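Local structure of TOXN (Pectobacterium atrosepticum, 2XDB) at residues F69-N74 with G82-K87; K46-L51 with I90-A95. The protein acts as the toxin of a type III toxin-antitoxin system, an endoribonuclease that cleaves AAA(U/G) sequences and is bound by the ToxI RNA. All blocks are in the same frame, centred on the assembly; numbering follows the deposited sequence.

Overall arrangement
From the N terminus the chain runs through strand 3-6, helix 8-17 and strand 35-42, then turns back as strand 45-52, which holds 46-51, and goes on to strand 69-73. After a short connection it returns through strand 80-91. Interaction 1 (69-74 with 82-87) closes this small loop as a hairpin. Interaction 2 (46-51 with 90-95) closes a longer one, inside which the first is nested. Both use strand 80-91, near its start and at its far end; in the antiparallel sheet it lies between 69-73 and 45-52. The centres of the two contacts are about 17 Å apart, yet they touch: Asn85 N probably bonds Pro50 O, and Ile84 packs on Ala49 and Leu51, which also meets Leu71.

Interaction 1 of 2, residues F69-N74 with G82-K87; sequences FKLHEN and GLINLK. With nucleotides of chain B.
Phe69 and Ile84 form an antiparallel hydrogen-bonded pair. Ile84 N donates to Phe69 O at 2.9 Å, and Phe69 N returns a bond to Ile84 O at 3.1 Å; both are nearly straight. A third backbone bond, Leu71 N to Gly82 O at 2.8 Å, carries the ladder toward the start of strand 80-91. Ile84 O also takes a weak bond from Leu86 N, which closes an inverse gamma turn centred on Asn85, and the chain then enters a 3-10 turn. Between the bonded positions Lys70 and Leu83 form a non-hydrogen-bonded pair, and CB of Leu83 lies 3.9 Å from CA of Lys70.

On the face bearing Phe69 and Ile84, the two side chains run alongside each other. Ile84 CD1 approaches Phe69 CD2 obliquely at 4.1 Å. CG1 of Ile84 stands anti to the carbonyl carbon (chi1 -59°), and from there it meets Leu71 CD2 at 3.9 Å. The Leu71 side chain crosses that of Ile84 at about a right angle. Leu86 CD1 adds a looser touch to CB of Phe69. Helix 125-140 lies over this apolar patch through Ile128, while Phe120 of helix 109-123 packs on Leu71.

Past the pairing, Lys87 folds back, bent at chi4 (-62°), and its NZ donates to Asn85 OD1 at 3.1 Å. The same ammonium lies 3.0 Å from OP1 of U3 of chain B, where its positive charge probably helps hold the RNA phosphate, with Asn85 as a second-shell residue positioning it. The whole is a beta hairpin at one margin of the antiparallel sheet, in a toxin of the SH3 clan, and its second arm carries Lys87, beyond the paired residues, to the phosphate of the bound RNA.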
ATOM      1  N   PHE A  69       6.040  -6.392   2.671  1.00 47.76           N
ATOM      2  CA  PHE A  69       6.043  -7.593   1.875  1.00 46.08           C
ATOM      3  C   PHE A  69       6.876  -7.325   0.625  1.00 46.36           C
ATOM      4  O   PHE A  69       6.484  -6.516  -0.221  1.00 47.61           O
ATOM      5  CB  PHE A  69       4.614  -8.002   1.523  1.00 44.80           C
ATOM      6  CG  PHE A  69       4.533  -9.245   0.695  1.00 49.63           C
ATOM      7  CD1 PHE A  69       4.659 -10.490   1.281  1.00 51.67           C
ATOM      8  CD2 PHE A  69       4.341  -9.171  -0.672  1.00 51.58           C
ATOM      9  CE1 PHE A  69       4.593 -11.641   0.515  1.00 52.85           C
ATOM     10  CE2 PHE A  69       4.263 -10.319  -1.443  1.00 52.81           C
ATOM     11  CZ  PHE A  69       4.391 -11.556  -0.849  1.00 52.11           C
ATOM     12  N   LYS A  70       8.034  -7.974   0.521  1.00 43.70           N
ATOM     13  CA  LYS A  70       8.907  -7.784  -0.638  1.00 47.84           C
ATOM     14  C   LYS A  70       8.314  -8.351  -1.937  1.00 49.03           C
ATOM     15  O   LYS A  70       7.712  -9.417  -1.948  1.00 55.65           O
ATOM     16  CB  LYS A  70      10.268  -8.420  -0.375  1.00 56.57           C
ATOM     17  CG  LYS A  70      11.329  -7.501   0.214  1.00 65.69           C
ATOM     18  CD  LYS A  70      12.632  -8.270   0.428  1.00 74.65           C
ATOM     19  CE  LYS A  70      13.866  -7.384   0.309  1.00 80.88           C
ATOM     20  NZ  LYS A  70      15.131  -8.140   0.588  1.00 82.79           N
ATOM     21  N   LEU A  71       8.491  -7.634  -3.034  1.00 45.02           N
ATOM     22  CA  LEU A  71       8.030  -8.090  -4.342  1.00 47.39           C
ATOM     23  C   LEU A  71       9.209  -8.506  -5.214  1.00 54.73           C
ATOM     24  O   LEU A  71      10.251  -7.859  -5.203  1.00 65.30           O
ATOM     25  CB  LEU A  71       7.284  -6.958  -5.049  1.00 46.06           C
ATOM     26  CG  LEU A  71       5.786  -6.794  -4.786  1.00 49.35           C
ATOM     27  CD1 LEU A  71       5.382  -7.472  -3.506  1.00 51.06           C
ATOM     28  CD2 LEU A  71       5.385  -5.331  -4.772  1.00 46.43           C
ATOM     29  N   HIS A  72       9.051  -9.581  -5.972  1.00 52.40           N
ATOM     30  CA  HIS A  72       9.994  -9.895  -7.045  1.00 51.49           C
ATOM     31  C   HIS A  72       9.282 -10.722  -8.115  1.00 51.34           C
ATOM     32  O   HIS A  72       8.172 -11.205  -7.892  1.00 51.55           O
ATOM     33  CB  HIS A  72      11.218 -10.630  -6.509  1.00 53.61           C
ATOM     34  CG  HIS A  72      10.916 -11.984  -5.956  1.00 56.16           C
ATOM     35  ND1 HIS A  72      10.739 -12.213  -4.609  1.00 61.18           N
ATOM     36  CD2 HIS A  72      10.758 -13.185  -6.566  1.00 55.60           C
ATOM     37  CE1 HIS A  72      10.481 -13.497  -4.413  1.00 61.57           C
ATOM     38  NE2 HIS A  72      10.484 -14.107  -5.584  1.00 55.54           N
ATOM     39  N   GLU A  73       9.892 -10.870  -9.283  1.00 46.43           N
ATOM     40  CA  GLU A  73       9.262 -11.644 -10.347  1.00 45.62           C
ATOM     41  C   GLU A  73       9.105 -13.135  -9.990  1.00 46.93           C
ATOM     42  O   GLU A  73      10.042 -13.754  -9.482  1.00 48.74           O
ATOM     43  CB  GLU A  73      10.038 -11.488 -11.654  1.00 49.37           C
ATOM     44  CG  GLU A  73       9.619 -12.507 -12.695  1.00 61.19           C
ATOM     45  CD  GLU A  73      10.265 -12.296 -14.043  1.00 68.51           C
ATOM     46  OE1 GLU A  73      11.263 -11.540 -14.119  1.00 71.05           O
ATOM     47  OE2 GLU A  73       9.767 -12.904 -15.019  1.00 66.75           O
ATOM     48  N   ASN A  74       7.927 -13.708 -10.255  1.00 48.65           N
ATOM     49  CA  ASN A  74       7.693 -15.148 -10.046  1.00 46.96           C
ATOM     50  C   ASN A  74       8.830 -15.975 -10.629  1.00 51.18           C
ATOM     51  O   ASN A  74       9.132 -15.886 -11.828  1.00 55.24           O
ATOM     52  CB  ASN A  74       6.388 -15.615 -10.704  1.00 49.04           C
ATOM     53  CG  ASN A  74       5.127 -15.122  -9.984  1.00 56.38           C
ATOM     54  OD1 ASN A  74       4.424 -15.901  -9.342  1.00 59.97           O
ATOM     55  ND2 ASN A  74       4.818 -13.841 -10.130  1.00 53.76           N
ATOM     56  N   GLY A  82      10.707  -3.952  -5.599  1.00 53.49           N
ATOM     57  CA  GLY A  82      10.286  -3.082  -4.518  1.00 51.12           C
ATOM     58  C   GLY A  82       9.463  -3.847  -3.499  1.00 50.15           C
ATOM     59  O   GLY A  82       9.593  -5.064  -3.389  1.00 56.15           O
ATOM     60  N   LEU A  83       8.620  -3.145  -2.747  1.00 42.40           N
ATOM     61  CA  LEU A  83       7.876  -3.787  -1.677  1.00 41.41           C
ATOM     62  C   LEU A  83       6.595  -3.062  -1.371  1.00 44.50           C
ATOM     63  O   LEU A  83       6.471  -1.884  -1.667  1.00 53.47           O
ATOM     64  CB  LEU A  83       8.725  -3.900  -0.409  1.00 44.58           C
ATOM     65  CG  LEU A  83       9.175  -2.639   0.326  1.00 43.96           C
ATOM     66  CD1 LEU A  83       8.015  -2.007   1.070  1.00 38.49           C
ATOM     67  CD2 LEU A  83      10.283  -3.009   1.298  1.00 41.60           C
ATOM     68  N   ILE A  84       5.638  -3.786  -0.795  1.00 46.90           N
ATOM     69  CA  ILE A  84       4.394  -3.201  -0.326  1.00 41.21           C
ATOM     70  C   ILE A  84       4.636  -2.732   1.101  1.00 45.01           C
ATOM     71  O   ILE A  84       5.009  -3.527   1.960  1.00 52.20           O
ATOM     72  CB  ILE A  84       3.276  -4.237  -0.307  1.00 36.48           C
ATOM     73  CG1 ILE A  84       3.053  -4.831  -1.691  1.00 35.14           C
ATOM     74  CG2 ILE A  84       1.993  -3.622   0.196  1.00 41.61           C
ATOM     75  CD1 ILE A  84       1.992  -5.938  -1.700  1.00 35.14           C
ATOM     76  N   ASN A  85       4.453  -1.444   1.361  1.00 41.44           N
ATOM     77  CA  ASN A  85       4.721  -0.924   2.696  1.00 39.04           C
ATOM     78  C   ASN A  85       3.494  -1.013   3.604  1.00 45.59           C
ATOM     79  O   ASN A  85       2.825  -0.013   3.881  1.00 49.25           O
ATOM     80  CB  ASN A  85       5.245   0.496   2.619  1.00 37.46           C
ATOM     81  CG  ASN A  85       6.544   0.672   3.366  1.00 49.15           C
ATOM     82  OD1 ASN A  85       6.816  -0.026   4.343  1.00 55.42           O
ATOM     83  ND2 ASN A  85       7.360   1.610   2.909  1.00 52.11           N
ATOM     84  N   LEU A  86       3.200  -2.226   4.055  1.00 36.94           N
ATOM     85  CA  LEU A  86       2.028  -2.470   4.873  1.00 40.27           C
ATOM     86  C   LEU A  86       1.895  -1.531   6.085  1.00 45.78           C
ATOM     87  O   LEU A  86       0.784  -1.165   6.465  1.00 48.06           O
ATOM     88  CB  LEU A  86       2.008  -3.932   5.329  1.00 34.14           C
ATOM     89  CG  LEU A  86       1.911  -4.929   4.186  1.00 35.62           C
ATOM     90  CD1 LEU A  86       2.067  -6.329   4.713  1.00 28.94           C
ATOM     91  CD2 LEU A  86       0.590  -4.768   3.433  1.00 36.38           C
ATOM     92  N   LYS A  87       3.009  -1.149   6.699  1.00 39.97           N
ATOM     93  CA  LYS A  87       2.923  -0.368   7.932  1.00 41.63           C
ATOM     94  C   LYS A  87       2.389   1.034   7.711  1.00 43.38           C
ATOM     95  O   LYS A  87       2.066   1.737   8.660  1.00 46.06           O
ATOM     96  CB  LYS A  87       4.260  -0.329   8.676  1.00 41.70           C
ATOM     97  CG  LYS A  87       5.433   0.195   7.909  1.00 43.60           C
ATOM     98  CD  LYS A  87       6.647   0.195   8.834  1.00 54.98           C
ATOM     99  CE  LYS A  87       7.806   1.007   8.295  1.00 54.31           C
ATOM    100  NZ  LYS A  87       8.276   0.431   7.004  1.00 63.87           N
TER
ATOM    101  P     U B   3      10.810   3.553   8.568  1.00 72.60           P
ATOM    102  OP1   U B   3       9.927   2.925   7.556  1.00 75.14           O
ATOM    103  OP2   U B   3      10.285   3.808   9.929  1.00 76.39           O
ATOM    104  O5'   U B   3      12.206   2.805   8.581  1.00 71.54           O
ATOM    105  C5'   U B   3      12.694   2.295   7.350  1.00 77.06           C
ATOM    106  C4'   U B   3      14.187   2.446   7.234  1.00 82.69           C
ATOM    107  O4'   U B   3      14.535   3.822   6.943  1.00 93.67           O
ATOM    108  C3'   U B   3      14.976   2.128   8.486  1.00 82.28           C
ATOM    109  O3'   U B   3      15.145   0.736   8.658  1.00 85.56           O
ATOM    110  C2'   U B   3      16.276   2.880   8.245  1.00 88.45           C
ATOM    111  O2'   U B   3      17.093   2.169   7.330  1.00 90.71           O
ATOM    112  C1'   U B   3      15.775   4.136   7.538  1.00 98.17           C
ATOM    113  N1    U B   3      15.580   5.280   8.447  1.00112.01           N
ATOM    114  C2    U B   3      15.498   6.528   7.862  1.00121.12           C
ATOM    115  O2    U B   3      15.575   6.707   6.657  1.00125.00           O
ATOM    116  N3    U B   3      15.317   7.563   8.738  1.00122.42           N
ATOM    117  C4    U B   3      15.216   7.477  10.108  1.00122.18           C
ATOM    118  O4    U B   3      15.054   8.512  10.753  1.00121.60           O
ATOM    119  C5    U B   3      15.315   6.149  10.639  1.00120.31           C
ATOM    120  C6    U B   3      15.490   5.119   9.808  1.00115.90           C
TER

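Interaction 2 of 2, residues K46-L51 with I90-A95; sequences KYLAPL and IPIIEA. With SO4 (sulfate ion), chain C.
Lys46 O is approached by two donors. Ile92 N bonds Lys46 O at 2.9 Å, nearly along the C=O axis, and the CA-H of Pro91 makes a weaker contact, with Pro91 CA 3.4 Å from Lys46 O. One water joins the same ends, accepting from Lys46 N and donating to Ile92 O. Further out, the extended Lys46 side chain reaches Glu94, forming a salt bridge of 2.7 Å from NZ to the syn side of OE2, 27° out of the carboxylate plane. Glu94 N also makes weak bonds to a sulfate, probably from the crystallisation liquor.

Leu48 and Ile90 exchange backbone bonds, Leu48 N to Ile90 O (3.1 Å) and Ile90 N to Leu48 O (3.0 Å). On the neighbouring pair, the Tyr47 ring has CA of Pro91 over one face, toward the rim, and its CE1 touches Pro91 CD at 3.6 Å. The ring's hydroxyl bonds Glu154 of helix 150-156. On the other side of the sheet Leu48 CG meets Ile92 CG2 at 4.0 Å.

Strand 45-52 is thus paired with the end of strand 80-91 here and with strand 35-42 along its other edge. Leu48 and Ile90 both pack against Ile6 of strand 3-6.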
ATOM      1  N   LYS A  46     -11.813  -0.466   4.456  1.00 44.21           N
ATOM      2  CA  LYS A  46     -11.015  -0.986   3.350  1.00 39.00           C
ATOM      3  C   LYS A  46      -9.648  -0.328   3.336  1.00 41.23           C
ATOM      4  O   LYS A  46      -9.541   0.897   3.210  1.00 46.34           O
ATOM      5  CB  LYS A  46     -11.730  -0.751   2.021  1.00 33.19           C
ATOM      6  CG  LYS A  46     -13.075  -1.431   1.997  1.00 39.78           C
ATOM      7  CD  LYS A  46     -13.847  -1.228   0.723  1.00 41.42           C
ATOM      8  CE  LYS A  46     -15.106  -2.076   0.809  1.00 49.00           C
ATOM      9  NZ  LYS A  46     -16.000  -1.930  -0.360  1.00 60.05           N
ATOM     10  N   TYR A  47      -8.607  -1.143   3.473  1.00 35.05           N
ATOM     11  CA  TYR A  47      -7.246  -0.637   3.480  1.00 31.85           C
ATOM     12  C   TYR A  47      -6.545  -0.805   2.144  1.00 38.45           C
ATOM     13  O   TYR A  47      -6.662  -1.844   1.497  1.00 46.08           O
ATOM     14  CB  TYR A  47      -6.438  -1.349   4.564  1.00 37.64           C
ATOM     15  CG  TYR A  47      -6.603  -0.730   5.929  1.00 39.04           C
ATOM     16  CD1 TYR A  47      -5.726   0.251   6.376  1.00 40.16           C
ATOM     17  CD2 TYR A  47      -7.644  -1.107   6.759  1.00 27.26           C
ATOM     18  CE1 TYR A  47      -5.879   0.833   7.610  1.00 36.49           C
ATOM     19  CE2 TYR A  47      -7.799  -0.535   7.996  1.00 31.22           C
ATOM     20  CZ  TYR A  47      -6.919   0.439   8.413  1.00 39.51           C
ATOM     21  OH  TYR A  47      -7.079   1.014   9.650  1.00 45.47           O
ATOM     22  N   LEU A  48      -5.801   0.217   1.739  1.00 38.93           N
ATOM     23  CA  LEU A  48      -4.864   0.090   0.629  1.00 37.45           C
ATOM     24  C   LEU A  48      -3.466   0.320   1.170  1.00 40.28           C
ATOM     25  O   LEU A  48      -3.284   1.084   2.117  1.00 43.30           O
ATOM     26  CB  LEU A  48      -5.150   1.124  -0.463  1.00 35.61           C
ATOM     27  CG  LEU A  48      -6.506   1.077  -1.156  1.00 40.96           C
ATOM     28  CD1 LEU A  48      -6.543   2.094  -2.301  1.00 38.99           C
ATOM     29  CD2 LEU A  48      -6.781  -0.330  -1.670  1.00 41.30           C
ATOM     30  N   ALA A  49      -2.473  -0.319   0.555  1.00 35.81           N
ATOM     31  CA  ALA A  49      -1.088  -0.167   0.994  1.00 32.58           C
ATOM     32  C   ALA A  49      -0.226   0.428  -0.111  1.00 42.37           C
ATOM     33  O   ALA A  49      -0.406   0.105  -1.281  1.00 44.76           O
ATOM     34  CB  ALA A  49      -0.529  -1.501   1.408  1.00 30.26           C
ATOM     35  N   PRO A  50       0.730   1.290   0.257  1.00 39.52           N
ATOM     36  CA  PRO A  50       1.541   1.927  -0.777  1.00 39.92           C
ATOM     37  C   PRO A  50       2.621   0.988  -1.276  1.00 41.65           C
ATOM     38  O   PRO A  50       3.183   0.231  -0.483  1.00 40.82           O
ATOM     39  CB  PRO A  50       2.177   3.104  -0.033  1.00 42.67           C
ATOM     40  CG  PRO A  50       2.306   2.606   1.372  1.00 41.33           C
ATOM     41  CD  PRO A  50       1.108   1.728   1.611  1.00 38.47           C
ATOM     42  N   LEU A  51       2.892   1.029  -2.579  1.00 40.70           N
ATOM     43  CA  LEU A  51       4.044   0.356  -3.145  1.00 38.34           C
ATOM     44  C   LEU A  51       5.204   1.352  -3.150  1.00 52.01           C
ATOM     45  O   LEU A  51       4.988   2.558  -3.280  1.00 60.42           O
ATOM     46  CB  LEU A  51       3.748  -0.068  -4.573  1.00 41.21           C
ATOM     47  CG  LEU A  51       2.673  -1.113  -4.832  1.00 44.36           C
ATOM     48  CD1 LEU A  51       2.347  -1.155  -6.314  1.00 44.74           C
ATOM     49  CD2 LEU A  51       3.202  -2.436  -4.386  1.00 46.73           C
ATOM     50  N   ILE A  90      -3.653   2.535   4.693  1.00 39.95           N
ATOM     51  CA  ILE A  90      -4.615   3.518   5.181  1.00 37.28           C
ATOM     52  C   ILE A  90      -6.055   3.152   4.837  1.00 39.05           C
ATOM     53  O   ILE A  90      -6.320   2.530   3.813  1.00 42.12           O
ATOM     54  CB  ILE A  90      -4.306   4.905   4.614  1.00 43.98           C
ATOM     55  CG1 ILE A  90      -4.360   4.901   3.086  1.00 39.08           C
ATOM     56  CG2 ILE A  90      -2.934   5.384   5.067  1.00 37.21           C
ATOM     57  CD1 ILE A  90      -4.054   6.275   2.501  1.00 34.73           C
ATOM     58  N   PRO A  91      -6.999   3.510   5.711  1.00 37.94           N
ATOM     59  CA  PRO A  91      -8.382   3.209   5.351  1.00 38.72           C
ATOM     60  C   PRO A  91      -8.780   4.179   4.251  1.00 41.53           C
ATOM     61  O   PRO A  91      -8.284   5.301   4.258  1.00 42.04           O
ATOM     62  CB  PRO A  91      -9.141   3.516   6.631  1.00 37.05           C
ATOM     63  CG  PRO A  91      -8.314   4.569   7.309  1.00 39.17           C
ATOM     64  CD  PRO A  91      -6.891   4.279   6.961  1.00 40.10           C
ATOM     65  N   ILE A  92      -9.616   3.763   3.308  1.00 38.14           N
ATOM     66  CA  ILE A  92      -9.977   4.645   2.203  1.00 41.82           C
ATOM     67  C   ILE A  92     -11.478   4.822   2.046  1.00 45.97           C
ATOM     68  O   ILE A  92     -12.269   4.013   2.516  1.00 47.94           O
ATOM     69  CB  ILE A  92      -9.406   4.159   0.860  1.00 40.73           C
ATOM     70  CG1 ILE A  92      -9.935   2.765   0.519  1.00 40.70           C
ATOM     71  CG2 ILE A  92      -7.897   4.149   0.906  1.00 44.37           C
ATOM     72  CD1 ILE A  92     -11.163   2.782  -0.356  1.00 39.42           C
ATOM     73  N   ILE A  93     -11.843   5.908   1.388  1.00 49.02           N
ATOM     74  CA  ILE A  93     -13.202   6.185   0.955  1.00 50.08           C
ATOM     75  C   ILE A  93     -13.241   5.898  -0.548  1.00 45.94           C
ATOM     76  O   ILE A  93     -12.368   6.353  -1.288  1.00 45.89           O
ATOM     77  CB  ILE A  93     -13.503   7.668   1.169  1.00 55.55           C
ATOM     78  CG1 ILE A  93     -13.488   8.004   2.649  1.00 56.70           C
ATOM     79  CG2 ILE A  93     -14.827   8.045   0.578  1.00 63.65           C
ATOM     80  CD1 ILE A  93     -13.607   9.488   2.904  1.00 56.95           C
ATOM     81  N   GLU A  94     -14.235   5.154  -1.018  1.00 44.51           N
ATOM     82  CA  GLU A  94     -14.213   4.732  -2.429  1.00 52.14           C
ATOM     83  C   GLU A  94     -14.175   5.882  -3.439  1.00 51.29           C
ATOM     84  O   GLU A  94     -13.516   5.776  -4.468  1.00 54.75           O
ATOM     85  CB  GLU A  94     -15.352   3.764  -2.743  1.00 59.32           C
ATOM     86  CG  GLU A  94     -15.461   2.660  -1.712  1.00 78.47           C
ATOM     87  CD  GLU A  94     -15.742   1.295  -2.304  1.00 92.98           C
ATOM     88  OE1 GLU A  94     -15.454   1.073  -3.503  1.00 95.77           O
ATOM     89  OE2 GLU A  94     -16.236   0.435  -1.547  1.00 98.83           O
ATOM     90  N   ALA A  95     -14.869   6.975  -3.141  1.00 46.59           N
ATOM     91  CA  ALA A  95     -14.872   8.135  -4.029  1.00 46.67           C
ATOM     92  C   ALA A  95     -13.534   8.859  -4.112  1.00 54.69           C
ATOM     93  O   ALA A  95     -13.318   9.621  -5.046  1.00 56.39           O
ATOM     94  CB  ALA A  95     -15.963   9.119  -3.629  1.00 38.50           C
TER
HETATM   95  S   SO4 C1163     -17.453   3.687   0.682  1.00102.73           S
HETATM   96  O1  SO4 C1163     -18.473   3.886   1.705  1.00104.12           O
HETATM   97  O2  SO4 C1163     -17.762   2.465  -0.052  1.00101.36           O
HETATM   98  O3  SO4 C1163     -17.451   4.824  -0.238  1.00104.05           O
HETATM   99  O4  SO4 C1163     -16.142   3.564   1.314  1.00 99.33           O
HETATM  100  O   HOH W   1     -13.070   2.510   4.461  1.00 79.90           O